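Local coordinates for protein carbohydrate deacetylase Agd3 (Neosartorya fumigata, PDB 6NWZ) that probably removes N-acetyl groups from the exopolysaccharide galactosaminogalactan, binds zinc and is required for Aspergillus fumigatus biofilm formation, at residues S151-P154 / T155-L158; K405-S408 / F409-W413; N600-A603 / R604-D608. All blocks are in the same frame, centred on the assembly; numbering follows the deposited sequence.

The three contacts are local, each formed within one continuous run of residues, and they follow one another along the chain. Contact 1 lies in the CBM87 carbohydrate-binding module, contacts 2 and 3 in the deacetylase domain. Contacts 1 and 2 are on opposite sides of the chain's centre, about 50 Å between contact centres, while contact 3 lies about 27 Å from contact 1 and about 30 Å from contact 2, again between centres. Contact 2 lies beside the zinc ligands His388 and His392: the Asn410 and His388 side chains are about 5 Å apart. A bound zinc is about 9 Å from Gly157 of contact 1, about 10 Å from the Glu406 side chain of contact 2 and about 14 Å from that of Phe601 in contact 3.

Contact 1. Residues S151-P154 / T155-L158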
loop_
_atom_site.group_PDB
_atom_site.type_symbol
_atom_site.label_atom_id
_atom_site.label_comp_id
_atom_site.label_asym_id
_atom_site.label_seq_id
_atom_site.Cartn_x
_atom_site.Cartn_y
_atom_site.Cartn_z
ATOM N N SER A 151 -24.918 5.366 -4.218
ATOM C CA SER A 151 -25.879 5.020 -3.177
ATOM C C SER A 151 -26.081 3.518 -3.019
ATOM O O SER A 151 -26.659 3.097 -2.012
ATOM C CB SER A 151 -27.222 5.685 -3.468
ATOM O OG SER A 151 -27.770 5.194 -4.680
ATOM N N ASP A 152 -25.634 2.704 -3.972
ATOM C CA ASP A 152 -25.760 1.260 -3.850
ATOM C C ASP A 152 -24.603 0.625 -3.091
ATOM O O ASP A 152 -24.692 -0.552 -2.722
ATOM C CB ASP A 152 -25.880 0.618 -5.237
ATOM C CG ASP A 152 -27.147 1.037 -5.967
ATOM O OD1 ASP A 152 -28.204 0.416 -5.730
ATOM O OD2 ASP A 152 -27.091 1.992 -6.771
ATOM N N PHE A 153 -23.528 1.372 -2.844
ATOM C CA PHE A 153 -22.377 0.880 -2.088
ATOM C C PHE A 153 -21.824 2.024 -1.249
ATOM O O PHE A 153 -20.691 2.481 -1.450
ATOM C CB PHE A 153 -21.316 0.301 -3.028
ATOM C CG PHE A 153 -21.157 1.069 -4.314
ATOM C CD1 PHE A 153 -21.929 0.755 -5.426
ATOM C CD2 PHE A 153 -20.234 2.097 -4.415
ATOM C CE1 PHE A 153 -21.785 1.458 -6.612
ATOM C CE2 PHE A 153 -20.085 2.806 -5.599
ATOM C CZ PHE A 153 -20.861 2.485 -6.699
ATOM N N PRO A 154 -22.605 2.508 -0.278
ATOM C CA PRO A 154 -22.189 3.716 0.450
ATOM C C PRO A 154 -20.987 3.507 1.357
ATOM O O PRO A 154 -20.239 4.464 1.599
ATOM C CB PRO A 154 -23.444 4.090 1.250
ATOM C CG PRO A 154 -24.181 2.801 1.416
ATOM C CD PRO A 154 -23.917 2.008 0.173
ATOM N N THR A 155 -20.769 2.294 1.869
ATOM C CA THR A 155 -19.611 2.071 2.728
ATOM C C THR A 155 -18.304 2.021 1.948
ATOM O O THR A 155 -17.237 1.965 2.567
ATOM C CB THR A 155 -19.784 0.781 3.541
ATOM O OG1 THR A 155 -20.081 -0.307 2.660
ATOM C CG2 THR A 155 -20.908 0.929 4.548
ATOM N N ALA A 156 -18.358 2.039 0.612
ATOM C CA ALA A 156 -17.133 2.056 -0.178
ATOM C C ALA A 156 -16.373 3.365 -0.027
ATOM O O ALA A 156 -15.162 3.396 -0.265
ATOM C CB ALA A 156 -17.449 1.800 -1.652
ATOM N N GLY A 157 -17.050 4.441 0.368
ATOM C CA GLY A 157 -16.364 5.691 0.624
ATOM C C GLY A 157 -15.847 6.401 -0.602
ATOM O O GLY A 157 -14.937 7.230 -0.489
ATOM N N LEU A 158 -16.393 6.101 -1.775
ATOM C CA LEU A 158 -15.974 6.772 -2.996
ATOM C C LEU A 158 -16.708 8.100 -3.130
ATOM O O LEU A 158 -17.923 8.171 -2.918
ATOM C CB LEU A 158 -16.244 5.884 -4.209
ATOM C CG LEU A 158 -15.659 4.474 -4.130
ATOM C CD1 LEU A 158 -15.962 3.691 -5.399
ATOM C CD2 LEU A 158 -14.165 4.542 -3.885
#
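Phe153 and Ala156 meet through a ring edge and a methyl group: CB of Ala156 lies near the plane of the phenyl ring, 3.9 Å from CD2 of Phe153. The aromatic side chain is turned with CG between its own backbone N and carbonyl carbon (chi1 38°), which sets the ring beside the turn that follows, its CD2 edge toward Ala156. One step round the ring, CE2 of Phe153 reaches CD1 of Leu158 at 4.2 Å, in an oblique approach; Leu158 has its CD1 branch brought in from beyond the glycine. The chain folds back by two successive turns that make a short 3-10 segment, in the loop joining strands 144-147 and 164-165. Ala156 N donates to Phe153 O at 3.1 Å, and Gly157 N makes a weak bond to Pro154 O at 3.4 Å. Gly157 then takes a positive phi (71°), a backbone shape that suits glycine. Helix 224-237 packs on the side chains here, with Ala232 against Phe153, Tyr228 against Leu158, and Thr235 against both Thr155 and Ala156, while Ile185 of strand 182-188 also touches the Phe153 ring. Within the turn, the carbonyl oxygens of Thr155 and Ala156 accept hydrogen bonds from Arg246 NH1 and Trp587 NE1, respectively.

Contact 2. Residues K405-S408 / F409-W413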
loop_
_atom_site.group_PDB
_atom_site.type_symbol
_atom_site.label_atom_id
_atom_site.label_comp_id
_atom_site.label_asym_id
_atom_site.label_seq_id
_atom_site.Cartn_x
_atom_site.Cartn_y
_atom_site.Cartn_z
ATOM N N LYS A 405 29.094 -3.301 15.416
ATOM C CA LYS A 405 29.274 -1.949 15.922
ATOM C C LYS A 405 28.368 -0.951 15.209
ATOM O O LYS A 405 27.938 0.033 15.820
ATOM C CB LYS A 405 30.743 -1.539 15.799
ATOM C CG LYS A 405 31.671 -2.373 16.677
ATOM C CD LYS A 405 33.073 -1.792 16.752
ATOM C CE LYS A 405 33.878 -2.100 15.500
ATOM N NZ LYS A 405 34.168 -3.553 15.334
ATOM N N GLU A 406 28.051 -1.193 13.932
ATOM C CA GLU A 406 27.124 -0.316 13.222
ATOM C C GLU A 406 25.774 -0.248 13.926
ATOM O O GLU A 406 25.139 0.812 13.966
ATOM C CB GLU A 406 26.946 -0.793 11.781
ATOM C CG GLU A 406 28.125 -0.505 10.872
ATOM C CD GLU A 406 28.282 0.971 10.579
ATOM O OE1 GLU A 406 29.429 1.467 10.627
ATOM O OE2 GLU A 406 27.257 1.633 10.304
ATOM N N ILE A 407 25.323 -1.365 14.487
ATOM C CA ILE A 407 24.036 -1.420 15.179
ATOM C C ILE A 407 24.163 -0.963 16.627
ATOM O O ILE A 407 23.426 -0.083 17.079
ATOM C CB ILE A 407 23.453 -2.847 15.094
ATOM C CG1 ILE A 407 23.307 -3.288 13.637
ATOM C CG2 ILE A 407 22.115 -2.923 15.814
ATOM C CD1 ILE A 407 22.389 -2.401 12.827
ATOM N N SER A 408 25.103 -1.547 17.372
ATOM C CA SER A 408 25.179 -1.292 18.807
ATOM C C SER A 408 25.537 0.159 19.110
ATOM O O SER A 408 24.992 0.752 20.050
ATOM C CB SER A 408 26.185 -2.243 19.446
ATOM O OG SER A 408 27.359 -2.334 18.660
ATOM N N PHE A 409 26.457 0.748 18.343
ATOM C CA PHE A 409 26.826 2.138 18.588
ATOM C C PHE A 409 25.634 3.062 18.389
ATOM O O PHE A 409 25.391 3.963 19.199
ATOM C CB PHE A 409 27.977 2.555 17.672
ATOM C CG PHE A 409 29.340 2.236 18.216
ATOM C CD1 PHE A 409 29.690 0.935 18.538
ATOM C CD2 PHE A 409 30.284 3.240 18.382
ATOM C CE1 PHE A 409 30.951 0.643 19.028
ATOM C CE2 PHE A 409 31.548 2.953 18.872
ATOM C CZ PHE A 409 31.880 1.654 19.193
ATOM N N ASN A 410 24.878 2.853 17.312
ATOM C CA ASN A 410 23.714 3.691 17.069
ATOM C C ASN A 410 22.637 3.465 18.123
ATOM O O ASN A 410 21.871 4.384 18.428
ATOM C CB ASN A 410 23.167 3.429 15.667
ATOM C CG ASN A 410 22.598 4.674 15.023
ATOM O OD1 ASN A 410 23.170 5.760 15.126
ATOM N ND2 ASN A 410 21.460 4.526 14.354
ATOM N N GLN A 411 22.565 2.256 18.689
ATOM C CA GLN A 411 21.627 2.008 19.779
ATOM C C GLN A 411 22.026 2.787 21.026
ATOM O O GLN A 411 21.180 3.406 21.682
ATOM C CB GLN A 411 21.550 0.509 20.084
ATOM C CG GLN A 411 20.878 -0.323 19.005
ATOM C CD GLN A 411 21.064 -1.818 19.212
ATOM O OE1 GLN A 411 20.243 -2.626 18.773
ATOM N NE2 GLN A 411 22.152 -2.194 19.875
ATOM N N ALA A 412 23.317 2.761 21.372
ATOM C CA ALA A 412 23.782 3.498 22.541
ATOM C C ALA A 412 23.632 4.998 22.337
ATOM O O ALA A 412 23.275 5.725 23.271
ATOM C CB ALA A 412 25.236 3.141 22.847
ATOM N N TRP A 413 23.894 5.473 21.118
ATOM C CA TRP A 413 23.703 6.886 20.816
ATOM C C TRP A 413 22.234 7.281 20.933
ATOM O O TRP A 413 21.911 8.320 21.522
ATOM C CB TRP A 413 24.243 7.196 19.419
ATOM C CG TRP A 413 23.973 8.597 18.967
ATOM C CD1 TRP A 413 24.676 9.720 19.303
ATOM C CD2 TRP A 413 22.925 9.027 18.093
ATOM N NE1 TRP A 413 24.127 10.823 18.691
ATOM C CE2 TRP A 413 23.051 10.424 17.941
ATOM C CE3 TRP A 413 21.891 8.367 17.423
ATOM C CZ2 TRP A 413 22.182 11.169 17.149
ATOM C CZ3 TRP A 413 21.030 9.110 16.634
ATOM C CH2 TRP A 413 21.180 10.497 16.505
#
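Lys405 with Phe409, and Ile407 with Gln411, form a one-turn contact along helix 400-417, the helical element of a beta-alpha-beta unit between strands 384-387 and 424-426 of the deacetylase domain. Phe409 N bonds to Lys405 O at 3.0 Å, and Ala412 N to Ser408 O at 2.9 Å. Between them in sequence, Gln411 N bonds to Ile407 O (3.0 Å). Lys405 and Phe409 run side by side in the same direction, the lysine methylenes lying along the CD1-CE1 side of the ring: CB of Lys405 is 3.8 Å from CD1 of Phe409, and CG of Lys405 3.9 Å from CE1 of Phe409. Gln411 is extended beyond CG and passes Ile407 at a slant, its OE1 lying 3.5 Å from the CG2 branch of Ile407. Bends at chi3 (-78°) and chi4 (-66°) turn the Lys405 amine back to the carbonyl of Ala401, while NE2 of Gln411 is hydrogen-bonded to Asn450 OD1. Trp351 meets the Phe409 ring edge-to-face and also donates to Glu406, which bonds Thr391 as well. On the sheet side, Asn410 ND2 reaches Ser387 of strand 384-387 and the carbonyl of His304 at the end of strand 300-304, tying the helix to both strands.

Contact 3. Residues N600-A603 / R604-D608; sequences NFLA and RYQRD
Four consecutive carbonyls, from Asn600 to Ala603, each receive the backbone N-H of the residue four places on, from Arg604 to Arg607, so an unbroken ladder of alpha-helical bonds spans the junction. Arg604 N to Asn600 O is 2.8 Å, and the straightest of the set is Arg607 N to Ala603 O at 3.0 Å (N-H...O angle 175°).

Arg607 folds back along the preceding turn. Its CG lies between the backbone N and the carbonyl carbon (chi1 67°), and from there the chain runs extended to NE, bringing the flat guanidinium under Arg604, whose CA stands 3.4 Å above its plane and over its centre. NH1 of Arg607 also comes within 3.9 Å of Ala603 CB. Leu602 and Gln606 cross at a slant, with CG of Leu602 4.0 Å from NE2 of Gln606; the other amide atom, OE1, accepts from Arg637 NE.

Arg604 goes the other way, toward Asp608. Its NE donates at 2.6 Å to OD2 of Asp608, which lies in the guanidinium plane and is met on its syn side, and NH2 adds a weak bond to the same oxygen. Trp472 NE1 also donates to OD2, which thus has several donors holding the carboxylate, while Arg604 NH2 has a further partner in the carbonyl of Asn45. Trp472 also meets the Tyr605 ring edge-to-face.

The i to i+4 backbone bonds are those of an alpha-helix, and the Arg604-Asp608 salt bridge uses the same spacing. Here they occupy the C-terminal part of helix 594-607 in the deacetylase domain, where Phe601 packs on strand 487-492 and Arg604 reaches Asn45, in the CBM87 part of the chain.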
loop_
_atom_site.group_PDB
_atom_site.type_symbol
_atom_site.label_atom_id
_atom_site.label_comp_id
_atom_site.label_asym_id
_atom_site.label_seq_id
_atom_site.Cartn_x
_atom_site.Cartn_y
_atom_site.Cartn_z
ATOM N N ASN A 600 2.044 -5.617 11.579
ATOM C CA ASN A 600 0.853 -5.888 10.776
ATOM C C ASN A 600 1.185 -6.727 9.546
ATOM O O ASN A 600 0.374 -7.557 9.120
ATOM C CB ASN A 600 0.180 -4.580 10.361
ATOM C CG ASN A 600 -0.269 -3.754 11.548
ATOM O OD1 ASN A 600 -0.203 -4.203 12.693
ATOM N ND2 ASN A 600 -0.740 -2.540 11.278
ATOM N N PHE A 601 2.364 -6.519 8.953
ATOM C CA PHE A 601 2.786 -7.367 7.843
ATOM C C PHE A 601 2.941 -8.815 8.290
ATOM O O PHE A 601 2.613 -9.744 7.542
ATOM C CB PHE A 601 4.094 -6.850 7.246
ATOM C CG PHE A 601 3.911 -5.985 6.034
ATOM C CD1 PHE A 601 3.483 -6.531 4.835
ATOM C CD2 PHE A 601 4.184 -4.627 6.087
ATOM C CE1 PHE A 601 3.320 -5.735 3.710
ATOM C CE2 PHE A 601 4.026 -3.826 4.969
ATOM C CZ PHE A 601 3.592 -4.380 3.779
ATOM N N LEU A 602 3.437 -9.026 9.510
ATOM C CA LEU A 602 3.560 -10.384 10.029
ATOM C C LEU A 602 2.194 -10.978 10.347
ATOM O O LEU A 602 1.919 -12.135 10.006
ATOM C CB LEU A 602 4.449 -10.393 11.270
ATOM C CG LEU A 602 4.839 -11.777 11.785
ATOM C CD1 LEU A 602 5.740 -12.493 10.791
ATOM C CD2 LEU A 602 5.520 -11.645 13.126
ATOM N N ALA A 603 1.323 -10.201 10.994
ATOM C CA ALA A 603 -0.006 -10.698 11.333
ATOM C C ALA A 603 -0.822 -10.995 10.081
ATOM O O ALA A 603 -1.551 -11.994 10.032
ATOM C CB ALA A 603 -0.731 -9.690 12.222
ATOM N N ARG A 604 -0.723 -10.137 9.064
ATOM C CA ARG A 604 -1.387 -10.419 7.795
ATOM C C ARG A 604 -0.899 -11.737 7.215
ATOM O O ARG A 604 -1.697 -12.573 6.773
ATOM C CB ARG A 604 -1.145 -9.281 6.805
ATOM C CG ARG A 604 -1.525 -9.621 5.368
ATOM C CD ARG A 604 -3.022 -9.839 5.238
ATOM N NE ARG A 604 -3.368 -10.617 4.053
ATOM C CZ ARG A 604 -3.936 -10.111 2.962
ATOM N NH1 ARG A 604 -4.227 -8.821 2.898
ATOM N NH2 ARG A 604 -4.217 -10.900 1.936
ATOM N N TYR A 605 0.417 -11.946 7.220
ATOM C CA TYR A 605 0.971 -13.176 6.670
ATOM C C TYR A 605 0.521 -14.391 7.472
ATOM O O TYR A 605 0.257 -15.456 6.901
ATOM C CB TYR A 605 2.497 -13.087 6.630
ATOM C CG TYR A 605 3.178 -14.407 6.367
ATOM C CD1 TYR A 605 3.320 -14.894 5.074
ATOM C CD2 TYR A 605 3.681 -15.171 7.414
ATOM C CE1 TYR A 605 3.943 -16.105 4.832
ATOM C CE2 TYR A 605 4.304 -16.382 7.181
ATOM C CZ TYR A 605 4.433 -16.843 5.890
ATOM O OH TYR A 605 5.054 -18.047 5.661
ATOM N N GLN A 606 0.415 -14.250 8.794
ATOM C CA GLN A 606 0.123 -15.406 9.637
ATOM C C GLN A 606 -1.342 -15.817 9.548
ATOM O O GLN A 606 -1.648 -16.997 9.350
ATOM C CB GLN A 606 0.518 -15.113 11.082
ATOM C CG GLN A 606 2.015 -15.172 11.324
ATOM C CD GLN A 606 2.373 -14.978 12.780
ATOM O OE1 GLN A 606 1.561 -14.502 13.574
ATOM N NE2 GLN A 606 3.592 -15.352 13.142
ATOM N N ARG A 607 -2.265 -14.859 9.680
ATOM C CA ARG A 607 -3.683 -15.196 9.600
ATOM C C ARG A 607 -4.082 -15.711 8.224
ATOM O O ARG A 607 -5.103 -16.396 8.106
ATOM C CB ARG A 607 -4.548 -13.989 9.970
ATOM C CG ARG A 607 -4.473 -12.833 8.996
ATOM C CD ARG A 607 -5.509 -11.776 9.337
ATOM N NE ARG A 607 -5.359 -10.588 8.505
ATOM C CZ ARG A 607 -4.619 -9.537 8.841
ATOM N NH1 ARG A 607 -3.968 -9.530 9.995
ATOM N NH2 ARG A 607 -4.530 -8.497 8.026
ATOM N N ASP A 608 -3.310 -15.395 7.181
ATOM C CA ASP A 608 -3.586 -15.953 5.862
ATOM C C ASP A 608 -3.262 -17.440 5.792
ATOM O O ASP A 608 -3.716 -18.118 4.865
ATOM C CB ASP A 608 -2.803 -15.196 4.786
ATOM C CG ASP A 608 -3.384 -13.821 4.485
ATOM O OD1 ASP A 608 -4.452 -13.472 5.037
ATOM O OD2 ASP A 608 -2.764 -13.084 3.688
#